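Local coordinates for hypothetical membrane protein (Corynebacterium glutamicum, PDB 6JSA), which binds heme through its C-terminal HtaA domain, the part crystallised here, and probably passes it on in the heme uptake machinery of corynebacteria, at residues 88-93 against 121-126; 113-118 against 154-159. One frame throughout, in Å; residues are numbered along the deposited sequence. Where two conformers were deposited one is given.

Interaction 1 of 2, residues 88-93 against 121-126; sequences NGNSGE and SALNVS
The backbones come nearest at Asn90 and Leu123, whose CA atoms are 6.6 Å apart, where the turn joining strands 76-88 and 91-101 meets strand 113-125. The turn is a type II' beta turn from Asn88 to Ser91, closing an antiparallel hairpin; Asn88 N bonds to Ser91 O at 2.9 Å, whereas the return bond from Ser91 N to Asn88 O is long and weak. Gly89 holds a turn position with phi 64° and psi -150°, a conformation that glycine adopts far more easily than residues with a side chain. Past the chain corner at Ser121, strand 122-125 runs by without a hydrogen bond to the turn, and the two meet through Leu123 alone. The buried side chain of Leu123 runs out with CG opposite the backbone N (chi1 -179°), which carries its CD2 methyl toward the turn. Asn90 crosses it at an oblique angle. Its amide oxygen OD1 stands 3.8 Å from Leu123 CB but is hydrogen-bonded to Lys57 NZ, which also bonds to Leu123 O, so one ammonium group links the polar atoms of both segments beside the apolar touch. Leu123 CD2 packs against the turn's backbone at 3.2 Å from Gly89 O.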
ATOM      1  N   ASN A  88      -2.811  14.992  -3.632  1.00 13.29           N
ATOM      2  CA  ASN A  88      -2.883  16.371  -4.118  0.54 15.02           C
ATOM      3  C   ASN A  88      -4.313  16.522  -4.622  1.00 14.81           C
ATOM      4  O   ASN A  88      -4.650  15.987  -5.683  1.00 15.29           O
ATOM      5  CB  ASN A  88      -1.889  16.610  -5.251  0.54 17.49           C
ATOM      6  CG  ASN A  88      -0.444  16.565  -4.793  0.54 19.72           C
ATOM      7  OD1 ASN A  88       0.162  15.498  -4.706  0.54 20.29           O
ATOM      8  ND2 ASN A  88       0.125  17.734  -4.526  0.54 20.74           N
ATOM      9  N   GLY A  89      -5.147  17.228  -3.867  1.00 14.44           N
ATOM     10  CA  GLY A  89      -6.537  17.164  -4.261  1.00 15.37           C
ATOM     11  C   GLY A  89      -7.042  15.741  -4.099  1.00 15.74           C
ATOM     12  O   GLY A  89      -6.552  14.972  -3.269  1.00 17.14           O
ATOM     13  N   ASN A  90      -8.003  15.366  -4.939  1.00 15.03           N
ATOM     14  CA  ASN A  90      -8.665  14.071  -4.846  1.00 15.94           C
ATOM     15  C   ASN A  90      -7.943  12.962  -5.614  1.00 14.83           C
ATOM     16  O   ASN A  90      -8.538  11.910  -5.883  1.00 15.87           O
ATOM     17  CB  ASN A  90     -10.130  14.201  -5.271  1.00 18.56           C
ATOM     18  CG  ASN A  90     -10.917  15.095  -4.334  1.00 21.52           C
ATOM     19  OD1 ASN A  90     -10.701  15.079  -3.119  1.00 23.13           O
ATOM     20  ND2 ASN A  90     -11.822  15.892  -4.890  1.00 22.56           N
ATOM     21  N   SER A  91      -6.680  13.164  -5.960  1.00 13.40           N
ATOM     22  CA  SER A  91      -5.857  12.118  -6.547  1.00 15.10           C
ATOM     23  C   SER A  91      -4.574  12.005  -5.742  1.00 13.07           C
ATOM     24  O   SER A  91      -4.265  12.852  -4.901  1.00 13.58           O
ATOM     25  CB  SER A  91      -5.534  12.408  -8.014  1.00 18.42           C
ATOM     26  OG  SER A  91      -4.759  13.583  -8.129  1.00 21.85           O
ATOM     27  N   GLY A  92      -3.814  10.952  -5.998  1.00 11.66           N
ATOM     28  CA  GLY A  92      -2.597  10.764  -5.243  1.00 11.50           C
ATOM     29  C   GLY A  92      -1.825   9.548  -5.683  1.00 10.70           C
ATOM     30  O   GLY A  92      -2.041   9.002  -6.769  1.00 10.63           O
ATOM     31  N   GLU A  93      -0.915   9.128  -4.810  1.00 10.13           N
ATOM     32  CA  GLU A  93      -0.010   8.025  -5.089  1.00 10.56           C
ATOM     33  C   GLU A  93       0.151   7.172  -3.844  1.00  9.58           C
ATOM     34  O   GLU A  93       0.229   7.686  -2.721  1.00 10.35           O
ATOM     35  CB  GLU A  93       1.367   8.551  -5.500  1.00 12.22           C
ATOM     36  CG  GLU A  93       1.355   9.335  -6.800  1.00 15.06           C
ATOM     37  CD  GLU A  93       2.714   9.900  -7.157  1.00 18.14           C
ATOM     38  OE1 GLU A  93       3.508  10.189  -6.239  1.00 19.91           O
ATOM     39  OE2 GLU A  93       2.990  10.048  -8.363  1.00 20.76           O
ATOM     40  N   SER A 121     -12.440   8.441  -3.630  1.00 13.01           N
ATOM     41  CA  SER A 121     -13.891   8.560  -3.634  1.00 14.21           C
ATOM     42  C   SER A 121     -14.372   9.432  -2.481  1.00 14.06           C
ATOM     43  O   SER A 121     -15.454  10.026  -2.558  1.00 15.94           O
ATOM     44  CB  SER A 121     -14.518   7.171  -3.537  1.00 16.16           C
ATOM     45  OG  SER A 121     -14.028   6.474  -2.403  1.00 17.54           O
ATOM     46  N   ALA A 122     -13.577   9.521  -1.416  1.00 13.17           N
ATOM     47  CA  ALA A 122     -13.841  10.391  -0.280  1.00 13.13           C
ATOM     48  C   ALA A 122     -12.497  10.875   0.225  1.00 12.21           C
ATOM     49  O   ALA A 122     -11.561  10.083   0.352  1.00 12.38           O
ATOM     50  CB  ALA A 122     -14.553   9.624   0.838  1.00 15.07           C
ATOM     51  N   LEU A 123     -12.388  12.171   0.485  1.00 12.04           N
ATOM     52  CA  LEU A 123     -11.180  12.720   1.085  1.00 12.05           C
ATOM     53  C   LEU A 123     -11.589  13.960   1.858  1.00 12.79           C
ATOM     54  O   LEU A 123     -12.083  14.926   1.267  1.00 14.86           O
ATOM     55  CB  LEU A 123     -10.131  13.056   0.026  1.00 13.50           C
ATOM     56  CG  LEU A 123      -8.809  13.617   0.551  1.00 14.24           C
ATOM     57  CD1 LEU A 123      -8.147  12.657   1.517  1.00 14.84           C
ATOM     58  CD2 LEU A 123      -7.895  13.918  -0.614  1.00 15.21           C
ATOM     59  N   ASN A 124     -11.414  13.921   3.172  1.00 12.22           N
ATOM     60  CA  ASN A 124     -11.857  14.991   4.047  1.00 14.17           C
ATOM     61  C   ASN A 124     -10.669  15.463   4.862  1.00 12.95           C
ATOM     62  O   ASN A 124      -9.926  14.648   5.412  1.00 13.90           O
ATOM     63  CB  ASN A 124     -12.983  14.504   4.959  1.00 18.54           C
ATOM     64  CG  ASN A 124     -14.241  14.154   4.182  1.00 22.72           C
ATOM     65  OD1 ASN A 124     -14.625  12.987   4.089  1.00 25.65           O
ATOM     66  ND2 ASN A 124     -14.884  15.169   3.612  1.00 24.68           N
ATOM     67  N   VAL A 125     -10.491  16.776   4.929  1.00 12.77           N
ATOM     68  CA  VAL A 125      -9.404  17.389   5.679  1.00 12.74           C
ATOM     69  C   VAL A 125      -9.979  18.537   6.490  1.00 13.57           C
ATOM     70  O   VAL A 125     -10.792  19.319   5.983  1.00 14.51           O
ATOM     71  CB  VAL A 125      -8.290  17.903   4.744  1.00 13.95           C
ATOM     72  CG1 VAL A 125      -7.238  18.653   5.540  1.00 16.20           C
ATOM     73  CG2 VAL A 125      -7.675  16.762   3.965  1.00 14.07           C
ATOM     74  N   SER A 126      -9.555  18.637   7.746  1.00 14.10           N
ATOM     75  CA  SER A 126      -9.965  19.722   8.622  1.00 14.66           C
ATOM     76  C   SER A 126      -8.759  20.123   9.460  1.00 14.31           C
ATOM     77  O   SER A 126      -7.641  19.636   9.255  1.00 14.92           O
ATOM     78  CB  SER A 126     -11.160  19.303   9.486  1.00 15.40           C
ATOM     79  OG  SER A 126     -10.743  18.394  10.501  1.00 15.72           O
TER

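Interaction 2 of 2, residues 113-118 against 154-159; sequences TVVGTL and TQLDPI
Two pairs of apolar side chains, Leu118 with Ile159 and Val115 with Leu156, carry this contact, and no hydrogen bond passes between the segments. The closer pair joins Leu118 CD2 to Ile159 CG2 at 3.9 Å, methyl against methyl, although the CA atoms of the two residues stand 8.6 Å apart. Leu118 spans part of that gap by placing CG beside its backbone N (chi1 -59°) and extending beyond it, which brings its outer end nearer to Ile159. The isoleucine offers its short branch, CG2, while its longer CG1 arm lies anti to the backbone N (chi1 -174°). The second pair is looser, with Val115 CG1 at 4.5 Å from Leu156 CD1. Branched aliphatic residues suit all four places, since each is buried and has only apolar surface to present.

In the antiparallel beta fold of this HtaA domain, the contact brings strand 113-125 against the end of a loop and the first residue of strand 159-165, into which that loop leads. Leu118 and Ile159 both also rest on Ile85, and Trp12 touches Leu156 and Ile159, which extends the apolar packing to strands 76-88 and 3-12.

Backbone bonding shapes the strand side. Val115 and Gly116 both face Leu94 in a classic beta bulge, and the psi of Val115, -31°, departs from the extended strand value as expected at the first position of such a bulge. On the loop side Asp157 is bonded elsewhere: its OD1 accepts from Ala16 N, and its O from Trp12 NE1.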
ATOM      1  N   THR A 113       9.051   3.306  -4.676  1.00  9.12           N
ATOM      2  CA  THR A 113       8.398   3.437  -5.970  1.00  9.93           C
ATOM      3  C   THR A 113       6.907   3.680  -5.779  1.00  9.16           C
ATOM      4  O   THR A 113       6.319   3.277  -4.774  1.00  8.94           O
ATOM      5  CB  THR A 113       8.626   2.166  -6.807  1.00 12.42           C
ATOM      6  OG1 THR A 113       8.152   2.373  -8.138  1.00 14.33           O
ATOM      7  CG2 THR A 113       7.905   0.961  -6.194  1.00 12.44           C
ATOM      8  N   VAL A 114       6.294   4.337  -6.759  1.00  9.33           N
ATOM      9  CA  VAL A 114       4.839   4.413  -6.789  1.00  8.88           C
ATOM     10  C   VAL A 114       4.298   3.043  -7.179  1.00  8.59           C
ATOM     11  O   VAL A 114       4.567   2.551  -8.279  1.00  9.64           O
ATOM     12  CB  VAL A 114       4.366   5.508  -7.755  1.00 10.56           C
ATOM     13  CG1 VAL A 114       2.847   5.515  -7.856  1.00 12.07           C
ATOM     14  CG2 VAL A 114       4.888   6.860  -7.302  1.00 11.90           C
ATOM     15  N   VAL A 115       3.556   2.413  -6.266  1.00  8.43           N
ATOM     16  CA  VAL A 115       2.927   1.118  -6.529  1.00  9.21           C
ATOM     17  C   VAL A 115       1.597   1.294  -7.250  1.00  8.93           C
ATOM     18  O   VAL A 115       1.186   0.427  -8.029  1.00  9.41           O
ATOM     19  CB  VAL A 115       2.758   0.355  -5.201  1.00 11.67           C
ATOM     20  CG1 VAL A 115       1.922  -0.905  -5.372  1.00 13.07           C
ATOM     21  CG2 VAL A 115       4.110  -0.003  -4.634  1.00 13.22           C
ATOM     22  N   GLY A 116       0.900   2.398  -7.002  1.00  8.63           N
ATOM     23  CA  GLY A 116      -0.357   2.658  -7.674  1.00  9.79           C
ATOM     24  C   GLY A 116      -0.749   4.111  -7.592  1.00 10.29           C
ATOM     25  O   GLY A 116      -0.300   4.852  -6.711  1.00 10.93           O
ATOM     26  N   THR A 117      -1.581   4.518  -8.543  1.00 10.80           N
ATOM     27  CA  THR A 117      -2.158   5.847  -8.497  0.55 11.41           C
ATOM     28  C   THR A 117      -3.504   5.792  -7.790  1.00 10.72           C
ATOM     29  O   THR A 117      -4.268   4.828  -7.920  1.00 12.26           O
ATOM     30  CB  THR A 117      -2.296   6.446  -9.893  0.55 13.15           C
ATOM     31  OG1 THR A 117      -2.963   5.509 -10.735  0.55 13.52           O
ATOM     32  CG2 THR A 117      -0.920   6.754 -10.473  0.55 13.77           C
ATOM     33  N   LEU A 118      -3.771   6.828  -7.007  1.00 10.71           N
ATOM     34  CA  LEU A 118      -4.957   6.887  -6.169  1.00 10.44           C
ATOM     35  C   LEU A 118      -5.985   7.840  -6.755  1.00 10.82           C
ATOM     36  O   LEU A 118      -5.657   8.955  -7.173  1.00 11.29           O
ATOM     37  CB  LEU A 118      -4.597   7.389  -4.773  1.00 10.43           C
ATOM     38  CG  LEU A 118      -3.581   6.536  -4.025  1.00  9.92           C
ATOM     39  CD1 LEU A 118      -3.364   7.084  -2.625  1.00 10.90           C
ATOM     40  CD2 LEU A 118      -4.030   5.086  -3.970  1.00 10.46           C
ATOM     41  N   THR A 154      -4.418  -2.260 -13.615  1.00  9.36           N
ATOM     42  CA  THR A 154      -5.278  -3.172 -12.871  1.00  8.99           C
ATOM     43  C   THR A 154      -5.660  -2.542 -11.537  1.00  8.68           C
ATOM     44  O   THR A 154      -4.836  -1.908 -10.869  1.00  9.80           O
ATOM     45  CB  THR A 154      -4.529  -4.488 -12.635  1.00  9.43           C
ATOM     46  OG1 THR A 154      -4.345  -5.154 -13.889  1.00 10.26           O
ATOM     47  CG2 THR A 154      -5.288  -5.431 -11.687  1.00 10.35           C
ATOM     48  N   GLN A 155      -6.924  -2.701 -11.158  1.00  9.22           N
ATOM     49  CA  GLN A 155      -7.398  -2.191  -9.878  1.00 10.24           C
ATOM     50  C   GLN A 155      -6.988  -3.146  -8.762  1.00 11.00           C
ATOM     51  O   GLN A 155      -7.344  -4.330  -8.782  1.00 11.93           O
ATOM     52  CB  GLN A 155      -8.916  -2.057  -9.907  1.00 11.66           C
ATOM     53  CG  GLN A 155      -9.429  -1.124 -10.985  1.00 14.09           C
ATOM     54  CD  GLN A 155      -8.854   0.280 -10.868  1.00 15.52           C
ATOM     55  OE1 GLN A 155      -7.975   0.679 -11.643  1.00 16.82           O
ATOM     56  NE2 GLN A 155      -9.355   1.041  -9.907  1.00 16.65           N
ATOM     57  N   LEU A 156      -6.263  -2.628  -7.780  1.00 10.49           N
ATOM     58  CA  LEU A 156      -5.916  -3.389  -6.592  1.00 10.17           C
ATOM     59  C   LEU A 156      -7.039  -3.215  -5.569  1.00  9.04           C
ATOM     60  O   LEU A 156      -8.090  -2.646  -5.870  1.00 10.14           O
ATOM     61  CB  LEU A 156      -4.555  -2.939  -6.068  1.00 10.28           C
ATOM     62  CG  LEU A 156      -3.381  -3.062  -7.045  1.00 11.44           C
ATOM     63  CD1 LEU A 156      -2.088  -2.674  -6.337  1.00 12.39           C
ATOM     64  CD2 LEU A 156      -3.280  -4.469  -7.659  1.00 12.29           C
ATOM     65  N   ASP A 157      -6.847  -3.702  -4.342  1.00  8.43           N
ATOM     66  CA  ASP A 157      -7.790  -3.363  -3.290  1.00  9.34           C
ATOM     67  C   ASP A 157      -7.775  -1.852  -3.078  1.00  9.67           C
ATOM     68  O   ASP A 157      -6.728  -1.209  -3.205  1.00  9.35           O
ATOM     69  CB  ASP A 157      -7.354  -3.986  -1.964  1.00  9.13           C
ATOM     70  CG  ASP A 157      -7.774  -5.437  -1.790  1.00  9.67           C
ATOM     71  OD1 ASP A 157      -8.526  -5.988  -2.617  1.00  9.72           O
ATOM     72  OD2 ASP A 157      -7.328  -6.034  -0.784  1.00  9.83           O
ATOM     73  N   PRO A 158      -8.908  -1.261  -2.722  1.00  9.93           N
ATOM     74  CA  PRO A 158      -8.909   0.157  -2.344  1.00 10.10           C
ATOM     75  C   PRO A 158      -8.205   0.340  -1.006  1.00  9.40           C
ATOM     76  O   PRO A 158      -8.094  -0.581  -0.190  1.00  9.47           O
ATOM     77  CB  PRO A 158     -10.400   0.481  -2.226  1.00 11.91           C
ATOM     78  CG  PRO A 158     -11.010  -0.818  -1.797  1.00 12.49           C
ATOM     79  CD  PRO A 158     -10.233  -1.882  -2.539  1.00 11.13           C
ATOM     80  N   ILE A 159      -7.709   1.552  -0.781  1.00  9.68           N
ATOM     81  CA  ILE A 159      -7.021   1.888   0.462  1.00  9.31           C
ATOM     82  C   ILE A 159      -7.815   2.955   1.202  1.00  9.17           C
ATOM     83  O   ILE A 159      -8.384   3.862   0.585  1.00 11.29           O
ATOM     84  CB  ILE A 159      -5.559   2.334   0.219  1.00  9.44           C
ATOM     85  CG1 ILE A 159      -4.827   2.538   1.550  1.00  9.51           C
ATOM     86  CG2 ILE A 159      -5.479   3.574  -0.673  1.00 10.77           C
ATOM     87  CD1 ILE A 159      -3.312   2.550   1.415  1.00 10.96           C
TER

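Overall arrangement
Interactions 1 and 2 have centres 14 Å apart and share strand 113-125, which supplies 113-118 to interaction 2 and most of 121-126 to interaction 1. They are joined directly through the neighbouring strand 91-101: Gly92 O lies 2.8 Å from Leu118 N, a probable hydrogen bond, and Glu93 O packs 3.6 Å from Leu118 CD1. Leu118 thus belongs to the apolar contact of interaction 2 while its backbone meets the hairpin of interaction 1. Only interaction 2 approaches the heme. The side chain of Leu156 is about 4 Å from that of the heme-binding Tyr150 and about 8 Å from the heme itself, whereas interaction 1 lies away from the site.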